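Local coordinates for BLUF domain-containing protein (Acinetobacter baumannii, PDB 6W72) that binds a flavin in its BLUF domain and probably acts as a blue-light photoreceptor, at residues G37-L42 / D85-Q90. Numbering follows the deposited sequence.
Sequences GICGVL and DEHSFQ
Val41 lays its CG1 methyl over one face of the Phe89 ring. Val41 CG1 sits 3.8 Å from the centroid of the Phe89 ring and 22° off its normal, a CH-pi contact offset toward the rim. Val41 CG1 gets there by standing between its own backbone N and carbonyl carbon (chi1 59°). One residue earlier in the strand, Gly40 CA meets Phe89 CB at 3.5 Å. Cys39, one residue before that, points at the turn backbone: Cys39 CB lies 3.3 Å from Phe89 O, and its SG 3.7 Å from Gln90 N. Cys39 SG also comes to the edge of the His87 imidazole, near the ring plane and 3.9 Å from His87 ND1.

Within segment 85-90, residues His87 to Gln90 form a type I beta turn. Its backbone bond is weak, but Gln90 NE2 also donates to His87 O at 2.7 Å, nearly straight at 163°. Outside the pair, the Glu54 carboxylate accepts from the backbone N of both Ser88 and Phe89. Cys39 has a backbone bond to Glu54 too, so Glu54, at the end of strand 48-54, bonds to both segments.

The contact packs the loop between strands 73-83 and 95-98 on strand 39-45 of the BLUF sheet. Leu42, on the same strand, touches the flavin mononucleotide. No hydrogen bond joins the two segments, so direct cohesion between them rests on van der Waals, CH-pi and sulfur-aromatic contacts.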
ATOM      1  N   GLY A  37      13.328   0.751   9.921  1.00 28.42           N
ATOM      2  CA  GLY A  37      13.153  -0.700   9.733  1.00 29.13           C
ATOM      3  C   GLY A  37      11.766  -1.078   9.203  1.00 29.71           C
ATOM      4  O   GLY A  37      11.250  -2.150   9.604  1.00 30.32           O
ATOM      5  N   ILE A  38      11.186  -0.260   8.315  1.00 25.33           N
ATOM      6  CA  ILE A  38       9.867  -0.547   7.670  1.00 23.39           C
ATOM      7  C   ILE A  38      10.100  -0.779   6.183  1.00 21.08           C
ATOM      8  O   ILE A  38      10.993  -0.139   5.581  1.00 22.51           O
ATOM      9  CB  ILE A  38       8.856   0.573   7.942  1.00 25.07           C
ATOM     10  CG1 ILE A  38       8.605   0.691   9.445  1.00 27.43           C
ATOM     11  CG2 ILE A  38       7.560   0.346   7.165  1.00 25.91           C
ATOM     12  CD1 ILE A  38       8.106   2.010   9.839  1.00 31.87           C
ATOM     13  N   CYS A  39       9.367  -1.729   5.645  1.00 21.75           N
ATOM     14  CA  CYS A  39       9.309  -1.985   4.200  1.00 22.68           C
ATOM     15  C   CYS A  39       7.833  -2.163   3.828  1.00 20.89           C
ATOM     16  O   CYS A  39       6.969  -2.190   4.727  1.00 22.30           O
ATOM     17  CB  CYS A  39      10.194  -3.173   3.864  1.00 24.69           C
ATOM     18  SG  CYS A  39       9.546  -4.698   4.580  1.00 33.80           S
ATOM     19  N   GLY A  40       7.563  -2.337   2.547  1.00 19.81           N
ATOM     20  CA  GLY A  40       6.192  -2.536   2.073  1.00 20.35           C
ATOM     21  C   GLY A  40       5.967  -2.092   0.661  1.00 19.63           C
ATOM     22  O   GLY A  40       6.932  -1.950  -0.106  1.00 17.65           O
ATOM     23  N   VAL A  41       4.690  -1.876   0.338  1.00 17.92           N
ATOM     24  CA  VAL A  41       4.261  -1.522  -1.031  1.00 17.71           C
ATOM     25  C   VAL A  41       3.123  -0.511  -0.934  1.00 17.46           C
ATOM     26  O   VAL A  41       2.237  -0.637  -0.060  1.00 15.35           O
ATOM     27  CB  VAL A  41       3.890  -2.780  -1.842  1.00 17.31           C
ATOM     28  CG1 VAL A  41       2.772  -3.588  -1.200  1.00 17.72           C
ATOM     29  CG2 VAL A  41       3.539  -2.434  -3.280  1.00 18.36           C
ATOM     30  N   LEU A  42       3.181   0.471  -1.823  1.00 16.10           N
ATOM     31  CA  LEU A  42       2.139   1.474  -2.071  1.00 15.25           C
ATOM     32  C   LEU A  42       1.627   1.273  -3.494  1.00 14.39           C
ATOM     33  O   LEU A  42       2.405   1.426  -4.481  1.00 15.21           O
ATOM     34  CB  LEU A  42       2.716   2.867  -1.869  1.00 15.61           C
ATOM     35  CG  LEU A  42       1.698   3.993  -2.087  1.00 15.69           C
ATOM     36  CD1 LEU A  42       0.595   3.918  -1.046  1.00 17.77           C
ATOM     37  CD2 LEU A  42       2.325   5.360  -2.056  1.00 18.28           C
ATOM     38  N   ASP A  85       5.611 -14.368   9.332  1.00 33.29           N
ATOM     39  CA  ASP A  85       6.718 -15.334   9.540  1.00 38.24           C
ATOM     40  C   ASP A  85       7.890 -14.974   8.623  1.00 41.87           C
ATOM     41  O   ASP A  85       8.990 -15.449   8.926  1.00 44.40           O
ATOM     42  CB  ASP A  85       6.204 -16.752   9.320  1.00 35.95           C
ATOM     43  CG  ASP A  85       5.123 -17.146  10.311  1.00 33.40           C
ATOM     44  OD1 ASP A  85       5.387 -17.071  11.515  1.00 31.02           O
ATOM     45  OD2 ASP A  85       4.035 -17.544   9.866  1.00 36.26           O
ATOM     46  N   GLU A  86       7.651 -14.179   7.563  1.00 40.94           N
ATOM     47  CA  GLU A  86       8.648 -13.634   6.585  1.00 40.96           C
ATOM     48  C   GLU A  86       8.265 -12.188   6.215  1.00 43.90           C
ATOM     49  O   GLU A  86       7.058 -11.927   6.103  1.00 43.24           O
ATOM     50  CB  GLU A  86       8.667 -14.487   5.311  1.00 43.89           C
ATOM     51  N   HIS A  87       9.238 -11.284   6.033  1.00 39.64           N
ATOM     52  CA  HIS A  87       9.046  -9.932   5.441  1.00 44.27           C
ATOM     53  C   HIS A  87       9.057 -10.012   3.919  1.00 40.46           C
ATOM     54  O   HIS A  87      10.164  -9.896   3.337  1.00 45.87           O
ATOM     55  CB  HIS A  87      10.152  -8.955   5.829  1.00 48.86           C
ATOM     56  CG  HIS A  87      10.050  -8.483   7.231  1.00 52.93           C
ATOM     57  ND1 HIS A  87      10.070  -7.149   7.552  1.00 49.92           N
ATOM     58  CD2 HIS A  87       9.936  -9.166   8.389  1.00 55.01           C
ATOM     59  CE1 HIS A  87       9.970  -7.020   8.860  1.00 52.31           C
ATOM     60  NE2 HIS A  87       9.879  -8.244   9.395  1.00 57.77           N
ATOM     61  N   SER A  88       7.889 -10.086   3.288  1.00 31.18           N
ATOM     62  CA  SER A  88       7.765 -10.324   1.824  1.00 28.31           C
ATOM     63  C   SER A  88       8.299  -9.139   1.021  1.00 24.33           C
ATOM     64  O   SER A  88       8.703  -9.368  -0.123  1.00 24.74           O
ATOM     65  CB  SER A  88       6.340 -10.610   1.407  1.00 31.55           C
ATOM     66  OG  SER A  88       5.749 -11.546   2.276  1.00 32.35           O
ATOM     67  N   PHE A  89       8.219  -7.914   1.551  1.00 22.05           N
ATOM     68  CA  PHE A  89       8.545  -6.669   0.807  1.00 22.02           C
ATOM     69  C   PHE A  89       9.882  -6.090   1.266  1.00 21.02           C
ATOM     70  O   PHE A  89      10.133  -4.893   1.005  1.00 17.92           O
ATOM     71  CB  PHE A  89       7.404  -5.661   0.927  1.00 20.48           C
ATOM     72  CG  PHE A  89       6.192  -6.094   0.150  1.00 19.30           C
ATOM     73  CD1 PHE A  89       6.098  -5.833  -1.196  1.00 19.68           C
ATOM     74  CD2 PHE A  89       5.172  -6.818   0.754  1.00 21.05           C
ATOM     75  CE1 PHE A  89       5.019  -6.287  -1.933  1.00 20.83           C
ATOM     76  CE2 PHE A  89       4.089  -7.275   0.016  1.00 20.51           C
ATOM     77  CZ  PHE A  89       4.011  -6.988  -1.321  1.00 20.99           C
ATOM     78  N   GLN A  90      10.766  -6.929   1.839  1.00 22.12           N
ATOM     79  CA  GLN A  90      12.070  -6.472   2.394  1.00 27.33           C
ATOM     80  C   GLN A  90      12.954  -5.827   1.307  1.00 23.92           C
ATOM     81  O   GLN A  90      13.823  -5.028   1.661  1.00 25.17           O
ATOM     82  CB  GLN A  90      12.812  -7.618   3.096  1.00 33.29           C
ATOM     83  CG  GLN A  90      13.289  -8.711   2.152  1.00 39.03           C
ATOM     84  CD  GLN A  90      13.727  -9.960   2.887  1.00 51.82           C
ATOM     85  OE1 GLN A  90      14.885 -10.391   2.821  1.00 61.24           O
ATOM     86  NE2 GLN A  90      12.794 -10.565   3.604  1.00 57.01           N
TER